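Local atomic coordinates of CalS13 (PDB entry 4ZAS), a protein that probably works as a pyridoxal phosphate-dependent aminotransferase acting on nucleotide-linked sugars, and binds dTDP-4-keto-6-deoxyglucose. Residues Asp289-Arg294 and Val384-Thr389; Glu297-Tyr302 and Trp326-Lys331; Pro336-Arg341 and Arg378-Pro383. One frame throughout, in Å; residues are numbered along the deposited sequence.

Contact 1. Residues Asp289-Arg294 and Val384-Thr389; sequences DELLRR and VGWWLT
L291 runs alongside W386, the leucine spread over one face of the indole. Its CD1 sits 3.9 Å from the centroid of the five-membered ring and only 11° off the ring normal, a CH-pi contact made squarely over the face. The other branch reaches the root of the ring, with L291 CD2 3.7 Å from W386 CG. The indole is brought here by a first torsion that sets W386 CG between the backbone N and the carbonyl carbon (chi1 50°), and W387 turns an edge to the opposite face, its CE3 3.6 Å above the indole plane. The two tryptophans belong to a type I beta turn running from G385 to L388, in the loop between strand 379-382 and helix 390-401.

R294, one helical turn on from L291, spans the backbone side of the contact. Its CB packs 3.8 Å from W386 CA, and the chain then bends at chi3 (-122°) to carry the guanidinium toward the turn. There R294 NH1 donates to W386 O at 2.5 Å, a length short enough to be read with caution; the bond is bent, and the nitrogen stands off the carbonyl plane. Another edge of the same guanidinium, at NE, faces E290, whose OE2 accepts from R294 NE and from R293 NH2, while R293 NE takes OE1. Outside the two segments, H295 and A36 also touch the indole.

Chemically, then, helix 275-305 meets the turn in two ways: an alkyl-on-indole contact that probably limits the turning of the W386 ring, and, if the short bond is real, a cationic donor on the W386 carbonyl. Because E290 is shared between two arginines, it probably offsets their charge and steadies the guanidinium of R294 in its pose.

Contact 2. Residues Glu297-Tyr302 and Trp326-Lys331; sequences ENAAFY and WMYPLK
A299 makes the first touch: its CB lies 4.1 Å from Y328 CD2, and its carbonyl oxygen comes 3.7 Å from Y328 CE2, obliquely to the ring. One turn before Y302, this small side chain probably allows the Y328 ring to come near the helix backbone. The next residue to meet Y328, Y302, carries most of the contact. Its CB stands over the Y328 ring, 3.8 Å from the centroid and 21° off the normal, a CH-pi contact.

With CG anti to the carbonyl carbon (chi1 -73°), the Y302 side chain overlaps that of Y328 head to tail and sends one edge of its ring at the Y328 face. The pair is T-shaped, centroids 5.0 Å apart and planes at 72°, and the leading atom, Y302 CD2, is 3.6 Å from Y328 CG.

This is helix-on-sheet packing: helix 275-305 lies against a three-stranded antiparallel sheet whose middle strand is 328-332, in what corresponds to the smaller C-terminal part of fold type I aminotransferases. Replacing Y328 with an alanine would probably open a gap beneath Y302 CB, remove the face that receives the Y302 ring edge, and deprive D303 of its hydroxyl partner.

Both hydroxyls find mates beyond the two segments. Y302 OH bonds to the carbonyl oxygen of P383, and Y328 OH to the D303 carboxylate on the same helix. V396 and V397 of helix 390-401 also pack on Y302.

Contact 3. Residues Pro336-Arg341 and Arg378-Pro383; sequences PAFMRR and RVVHIP
F338 leaves its helix with CG anti to the backbone N (chi1 178°) and V380 carries its CG1 between backbone N and carbonyl carbon (chi1 73°), which brings the phenyl ring and that methyl together. The closest approach is F338 CE2 to V380 CG1, 3.7 Å, oblique to the ring. The same CE2 is met at the ring edge by I382 CG2, 4.2 Å away, the two side chains crossing at about a right angle.

M339 passes V380 on an antiparallel course. Its CG lies 3.9 Å from V380 CG2, and SD keeps nearly the same distance, so CG1 leans mainly on the phenylalanine and CG2 mainly on the methionine. Helix 336-341 runs almost parallel to strand 379-382, 12° between their directions with the axes 10.1 Å apart, and packs on the antiparallel sheet over this outer strand, with F338 reaching V332 of the middle strand. F338 also meets W404 edge-to-face and packs on I400, while M339 reaches T259 of the second subunit.

The interface is wholly apolar, without a directed bond between the segments, so its hold rests on shape: branched strand residues fitted to a phenyl ring and a thioether chain.

Helix 275-305 serves both contact 1 and contact 2, whose centres lie 11 Å apart; N298 ND2 of the latter reaches V384 O of the former at 2.9 Å. Contact 2 passes on to contact 3, 13 Å away, through the sheet itself, where Y328 O and I382 N pair at 2.9 Å on neighbouring strands. Contacts 2 and 3 follow one another in the chain, and both fall inside the loop that contact 1 closes. None lies in the annotated site. The W386 side chain is about 9 Å from the bound dTDP-4-keto-6-deoxyglucose, that of M339 about 13 Å, but H381 packs on V352 and W326 bonds to I221, both pocket residues.

Contact 1. Residues Asp289-Arg294 and Val384-Thr389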
# COMPACT_ATOMS: atom_id res chain seq x y z
N ASP A 289 -0.48 -7.52 25.79
CA ASP A 289 0.37 -7.35 26.96
C ASP A 289 0.82 -8.69 27.52
O ASP A 289 1.99 -8.87 27.84
CB ASP A 289 -0.35 -6.55 28.04
CG ASP A 289 -0.50 -5.09 27.67
OD1 ASP A 289 -0.15 -4.74 26.52
OD2 ASP A 289 -0.97 -4.30 28.52
N GLU A 290 -0.11 -9.64 27.60
CA GLU A 290 0.24 -10.97 28.08
C GLU A 290 1.18 -11.67 27.09
O GLU A 290 2.09 -12.39 27.51
CB GLU A 290 -1.02 -11.81 28.33
CG GLU A 290 -0.76 -13.30 28.57
CD GLU A 290 0.13 -13.58 29.81
OE1 GLU A 290 0.22 -12.72 30.72
OE2 GLU A 290 0.73 -14.68 29.86
N LEU A 291 0.97 -11.48 25.79
CA LEU A 291 1.87 -12.09 24.81
C LEU A 291 3.28 -11.54 24.93
O LEU A 291 4.25 -12.28 24.85
CB LEU A 291 1.36 -11.88 23.38
CG LEU A 291 -0.04 -12.44 23.16
CD1 LEU A 291 -0.39 -12.40 21.68
CD2 LEU A 291 -0.16 -13.85 23.76
N LEU A 292 3.38 -10.23 25.13
CA LEU A 292 4.67 -9.58 25.28
C LEU A 292 5.38 -10.04 26.55
O LEU A 292 6.60 -10.22 26.56
CB LEU A 292 4.50 -8.06 25.30
CG LEU A 292 5.81 -7.29 25.50
CD1 LEU A 292 6.76 -7.53 24.31
CD2 LEU A 292 5.53 -5.81 25.77
N ARG A 293 4.62 -10.21 27.63
CA ARG A 293 5.18 -10.66 28.90
C ARG A 293 5.81 -12.05 28.73
O ARG A 293 6.87 -12.33 29.29
CB ARG A 293 4.11 -10.71 29.99
CG ARG A 293 4.63 -10.92 31.39
CD ARG A 293 3.55 -11.45 32.33
NE ARG A 293 3.06 -12.75 31.89
CZ ARG A 293 3.70 -13.90 32.13
NH1 ARG A 293 4.85 -13.90 32.80
NH2 ARG A 293 3.20 -15.05 31.69
N ARG A 294 5.18 -12.90 27.92
CA ARG A 294 5.72 -14.23 27.69
C ARG A 294 7.01 -14.18 26.85
O ARG A 294 7.95 -14.93 27.13
CB ARG A 294 4.68 -15.13 27.02
CG ARG A 294 3.60 -15.67 27.97
CD ARG A 294 2.83 -16.81 27.31
NE ARG A 294 1.40 -16.53 27.23
CZ ARG A 294 0.59 -17.05 26.31
NH1 ARG A 294 1.07 -17.90 25.41
NH2 ARG A 294 -0.70 -16.73 26.30
N VAL A 384 11.39 -17.52 20.51
CA VAL A 384 11.36 -16.99 21.87
C VAL A 384 9.95 -16.52 22.22
O VAL A 384 9.68 -16.21 23.38
CB VAL A 384 12.39 -15.83 22.03
CG1 VAL A 384 11.88 -14.58 21.35
CG2 VAL A 384 12.75 -15.58 23.51
N GLY A 385 9.05 -16.51 21.23
CA GLY A 385 7.70 -15.98 21.39
C GLY A 385 6.72 -16.63 22.38
O GLY A 385 7.06 -17.59 23.07
N TRP A 386 5.51 -16.07 22.43
CA TRP A 386 4.47 -16.44 23.41
C TRP A 386 3.90 -17.86 23.25
O TRP A 386 3.18 -18.33 24.13
CB TRP A 386 3.31 -15.42 23.34
CG TRP A 386 2.81 -15.19 21.93
CD1 TRP A 386 3.15 -14.16 21.10
CD2 TRP A 386 1.91 -16.03 21.18
NE1 TRP A 386 2.52 -14.30 19.88
CE2 TRP A 386 1.75 -15.43 19.91
CE3 TRP A 386 1.23 -17.22 21.46
CZ2 TRP A 386 0.93 -15.99 18.91
CZ3 TRP A 386 0.41 -17.77 20.48
CH2 TRP A 386 0.27 -17.14 19.22
N TRP A 387 4.19 -18.52 22.14
CA TRP A 387 3.65 -19.86 21.86
C TRP A 387 4.52 -20.97 22.44
O TRP A 387 4.15 -22.15 22.39
CB TRP A 387 3.51 -20.08 20.36
CG TRP A 387 4.81 -19.84 19.65
CD1 TRP A 387 5.77 -20.77 19.36
CD2 TRP A 387 5.31 -18.58 19.17
NE1 TRP A 387 6.82 -20.17 18.71
CE2 TRP A 387 6.57 -18.83 18.58
CE3 TRP A 387 4.82 -17.27 19.17
CZ2 TRP A 387 7.35 -17.81 18.00
CZ3 TRP A 387 5.59 -16.25 18.58
CH2 TRP A 387 6.84 -16.53 18.00
N LEU A 388 5.69 -20.60 22.95
CA LEU A 388 6.57 -21.60 23.54
C LEU A 388 6.04 -22.12 24.87
O LEU A 388 5.83 -21.37 25.82
CB LEU A 388 7.97 -21.02 23.75
CG LEU A 388 8.84 -20.68 22.55
CD1 LEU A 388 10.27 -20.41 23.02
CD2 LEU A 388 8.83 -21.82 21.59
N THR A 389 5.87 -23.44 24.96
CA THR A 389 5.57 -24.05 26.25
C THR A 389 6.84 -24.15 27.05
O THR A 389 7.94 -24.03 26.50
CB THR A 389 5.00 -25.45 26.11
OG1 THR A 389 6.05 -26.31 25.63
CG2 THR A 389 3.82 -25.46 25.15

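Contact 2. Residues Glu297-Tyr302 and Trp326-Lys331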
# COMPACT_ATOMS: atom_id res chain seq x y z
N GLU A 297 9.75 -13.14 29.29
CA GLU A 297 10.01 -14.19 30.27
C GLU A 297 10.86 -15.29 29.63
O GLU A 297 11.81 -15.79 30.25
CB GLU A 297 8.70 -14.75 30.81
CG GLU A 297 8.84 -16.08 31.50
CD GLU A 297 7.52 -16.59 32.03
OE1 GLU A 297 6.47 -16.06 31.60
OE2 GLU A 297 7.55 -17.52 32.86
N ASN A 298 10.54 -15.65 28.39
CA ASN A 298 11.31 -16.64 27.66
C ASN A 298 12.72 -16.10 27.37
O ASN A 298 13.69 -16.85 27.47
CB ASN A 298 10.62 -17.03 26.34
CG ASN A 298 9.27 -17.72 26.57
OD1 ASN A 298 9.03 -18.29 27.63
ND2 ASN A 298 8.40 -17.70 25.55
N ALA A 299 12.83 -14.82 27.04
CA ALA A 299 14.15 -14.22 26.77
C ALA A 299 15.07 -14.20 28.00
O ALA A 299 16.27 -14.50 27.90
CB ALA A 299 14.00 -12.82 26.23
N ALA A 300 14.51 -13.85 29.16
CA ALA A 300 15.27 -13.83 30.41
C ALA A 300 15.76 -15.24 30.74
O ALA A 300 16.86 -15.41 31.28
CB ALA A 300 14.43 -13.29 31.55
N PHE A 301 14.92 -16.22 30.42
CA PHE A 301 15.27 -17.62 30.60
C PHE A 301 16.51 -17.99 29.78
O PHE A 301 17.47 -18.57 30.31
CB PHE A 301 14.09 -18.52 30.23
CG PHE A 301 14.35 -19.97 30.40
CD1 PHE A 301 14.29 -20.54 31.66
CD2 PHE A 301 14.67 -20.76 29.32
CE1 PHE A 301 14.54 -21.88 31.83
CE2 PHE A 301 14.93 -22.11 29.49
CZ PHE A 301 14.85 -22.67 30.74
N TYR A 302 16.50 -17.63 28.50
CA TYR A 302 17.63 -17.87 27.61
C TYR A 302 18.90 -17.14 28.09
O TYR A 302 19.97 -17.73 28.15
CB TYR A 302 17.30 -17.42 26.17
CG TYR A 302 16.34 -18.31 25.39
CD1 TYR A 302 16.16 -19.65 25.73
CD2 TYR A 302 15.59 -17.79 24.34
CE1 TYR A 302 15.27 -20.46 25.02
CE2 TYR A 302 14.71 -18.59 23.63
CZ TYR A 302 14.55 -19.92 23.97
OH TYR A 302 13.67 -20.72 23.27
N TRP A 326 11.28 -9.92 19.94
CA TRP A 326 10.40 -10.50 18.92
C TRP A 326 10.91 -11.86 18.49
O TRP A 326 10.13 -12.79 18.22
CB TRP A 326 10.28 -9.57 17.71
CG TRP A 326 9.28 -10.03 16.72
CD1 TRP A 326 7.98 -10.37 16.96
CD2 TRP A 326 9.49 -10.21 15.31
NE1 TRP A 326 7.36 -10.73 15.79
CE2 TRP A 326 8.26 -10.64 14.76
CE3 TRP A 326 10.58 -10.03 14.46
CZ2 TRP A 326 8.11 -10.91 13.41
CZ3 TRP A 326 10.42 -10.30 13.10
CH2 TRP A 326 9.20 -10.73 12.60
N MET A 327 12.23 -11.93 18.34
CA MET A 327 12.96 -13.18 18.19
C MET A 327 14.16 -13.09 19.13
O MET A 327 14.46 -12.02 19.62
CB MET A 327 13.40 -13.38 16.73
CG MET A 327 12.23 -13.63 15.80
SD MET A 327 12.69 -13.79 14.06
CE MET A 327 13.29 -12.15 13.73
N TYR A 328 14.82 -14.20 19.41
CA TYR A 328 16.00 -14.16 20.27
C TYR A 328 17.27 -14.33 19.42
O TYR A 328 17.41 -15.33 18.71
CB TYR A 328 15.93 -15.24 21.35
CG TYR A 328 16.99 -15.10 22.41
CD1 TYR A 328 18.24 -15.67 22.24
CD2 TYR A 328 16.75 -14.39 23.57
CE1 TYR A 328 19.21 -15.53 23.20
CE2 TYR A 328 17.72 -14.24 24.53
CZ TYR A 328 18.95 -14.82 24.35
OH TYR A 328 19.91 -14.68 25.33
N PRO A 329 18.19 -13.34 19.48
CA PRO A 329 19.44 -13.30 18.73
C PRO A 329 20.60 -14.07 19.39
O PRO A 329 20.70 -14.06 20.63
CB PRO A 329 19.77 -11.81 18.69
CG PRO A 329 19.24 -11.31 19.96
CD PRO A 329 18.00 -12.11 20.26
N LEU A 330 21.42 -14.73 18.58
CA LEU A 330 22.69 -15.30 19.01
C LEU A 330 23.74 -15.05 17.92
O LEU A 330 23.39 -14.91 16.75
CB LEU A 330 22.57 -16.81 19.25
CG LEU A 330 21.74 -17.30 20.43
CD1 LEU A 330 21.79 -18.83 20.49
CD2 LEU A 330 22.23 -16.65 21.73
N LYS A 331 25.01 -14.97 18.30
CA LYS A 331 26.06 -15.04 17.29
C LYS A 331 26.84 -16.33 17.48
O LYS A 331 27.47 -16.53 18.53
CB LYS A 331 26.96 -13.81 17.35
CG LYS A 331 26.21 -12.52 17.08
CD LYS A 331 27.07 -11.33 17.37
CE LYS A 331 27.22 -11.12 18.87
NZ LYS A 331 28.21 -10.06 19.20

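Contact 3. Residues Pro336-Arg341 and Arg378-Pro383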
# COMPACT_ATOMS: atom_id res chain seq x y z
N PRO A 336 25.74 -22.67 9.75
CA PRO A 336 24.97 -23.69 9.01
C PRO A 336 24.78 -25.00 9.79
O PRO A 336 23.68 -25.56 9.77
CB PRO A 336 25.82 -23.93 7.76
CG PRO A 336 26.60 -22.68 7.57
CD PRO A 336 26.89 -22.19 8.96
N ALA A 337 25.82 -25.48 10.47
CA ALA A 337 25.70 -26.70 11.27
C ALA A 337 24.77 -26.44 12.45
O ALA A 337 24.01 -27.32 12.86
CB ALA A 337 27.07 -27.21 11.73
N PHE A 338 24.81 -25.22 12.99
CA PHE A 338 23.92 -24.84 14.10
C PHE A 338 22.44 -24.95 13.71
O PHE A 338 21.65 -25.63 14.37
CB PHE A 338 24.23 -23.41 14.55
CG PHE A 338 23.34 -22.91 15.67
CD1 PHE A 338 23.60 -23.24 16.99
CD2 PHE A 338 22.21 -22.14 15.40
CE1 PHE A 338 22.79 -22.78 18.01
CE2 PHE A 338 21.39 -21.69 16.41
CZ PHE A 338 21.69 -22.01 17.72
N MET A 339 22.08 -24.27 12.63
CA MET A 339 20.69 -24.23 12.17
C MET A 339 20.25 -25.62 11.80
O MET A 339 19.12 -26.02 12.06
CB MET A 339 20.54 -23.27 10.98
CG MET A 339 21.10 -21.89 11.26
SD MET A 339 20.70 -20.67 10.02
CE MET A 339 21.93 -21.06 8.77
N ARG A 340 21.17 -26.37 11.19
CA ARG A 340 20.87 -27.73 10.78
C ARG A 340 20.54 -28.61 11.98
O ARG A 340 19.56 -29.35 11.98
CB ARG A 340 22.06 -28.32 10.01
CG ARG A 340 21.83 -29.69 9.42
CD ARG A 340 20.56 -29.73 8.59
NE ARG A 340 20.65 -30.79 7.58
CZ ARG A 340 20.50 -32.08 7.84
NH1 ARG A 340 20.20 -32.48 9.07
NH2 ARG A 340 20.61 -32.98 6.87
N ARG A 341 21.36 -28.50 13.02
CA ARG A 341 21.19 -29.28 14.24
C ARG A 341 19.84 -28.99 14.90
O ARG A 341 19.11 -29.92 15.25
CB ARG A 341 22.33 -28.97 15.22
CG ARG A 341 22.32 -29.71 16.54
CD ARG A 341 22.93 -31.09 16.44
NE ARG A 341 23.22 -31.60 17.78
CZ ARG A 341 23.75 -32.80 18.03
NH1 ARG A 341 24.06 -33.63 17.04
NH2 ARG A 341 24.00 -33.16 19.29
N ARG A 378 27.38 -14.96 11.33
CA ARG A 378 27.29 -15.57 12.66
C ARG A 378 25.90 -15.36 13.28
O ARG A 378 25.48 -16.13 14.14
CB ARG A 378 28.40 -15.02 13.57
CG ARG A 378 29.81 -15.43 13.18
CD ARG A 378 30.87 -14.57 13.87
NE ARG A 378 30.76 -14.62 15.32
CZ ARG A 378 30.65 -13.54 16.10
NH1 ARG A 378 30.66 -12.32 15.57
NH2 ARG A 378 30.55 -13.68 17.42
N VAL A 379 25.20 -14.31 12.86
CA VAL A 379 23.89 -13.98 13.45
C VAL A 379 22.84 -15.03 13.13
O VAL A 379 22.80 -15.58 12.03
CB VAL A 379 23.40 -12.61 13.00
CG1 VAL A 379 23.15 -12.61 11.50
CG2 VAL A 379 22.15 -12.25 13.75
N VAL A 380 22.01 -15.35 14.11
CA VAL A 380 21.00 -16.35 13.91
C VAL A 380 19.87 -16.07 14.89
O VAL A 380 20.11 -15.47 15.93
CB VAL A 380 21.57 -17.77 14.06
CG1 VAL A 380 21.86 -18.10 15.53
CG2 VAL A 380 20.62 -18.76 13.49
N HIS A 381 18.65 -16.48 14.57
CA HIS A 381 17.53 -16.21 15.45
C HIS A 381 16.79 -17.48 15.83
O HIS A 381 16.55 -18.34 14.98
CB HIS A 381 16.57 -15.22 14.78
CG HIS A 381 17.21 -13.91 14.43
ND1 HIS A 381 17.91 -13.72 13.27
CD2 HIS A 381 17.29 -12.75 15.12
CE1 HIS A 381 18.38 -12.48 13.23
NE2 HIS A 381 18.02 -11.87 14.35
N ILE A 382 16.40 -17.57 17.09
CA ILE A 382 15.77 -18.78 17.61
C ILE A 382 14.43 -18.36 18.23
O ILE A 382 14.28 -17.23 18.69
CB ILE A 382 16.68 -19.50 18.62
CG1 ILE A 382 16.80 -18.68 19.90
CG2 ILE A 382 18.04 -19.77 18.01
CD1 ILE A 382 17.53 -19.37 20.99
N PRO A 383 13.45 -19.28 18.23
CA PRO A 383 12.10 -19.01 18.73
C PRO A 383 12.12 -18.58 20.17
O PRO A 383 12.79 -19.23 20.96
CB PRO A 383 11.39 -20.35 18.59
CG PRO A 383 12.15 -21.06 17.53
CD PRO A 383 13.57 -20.66 17.73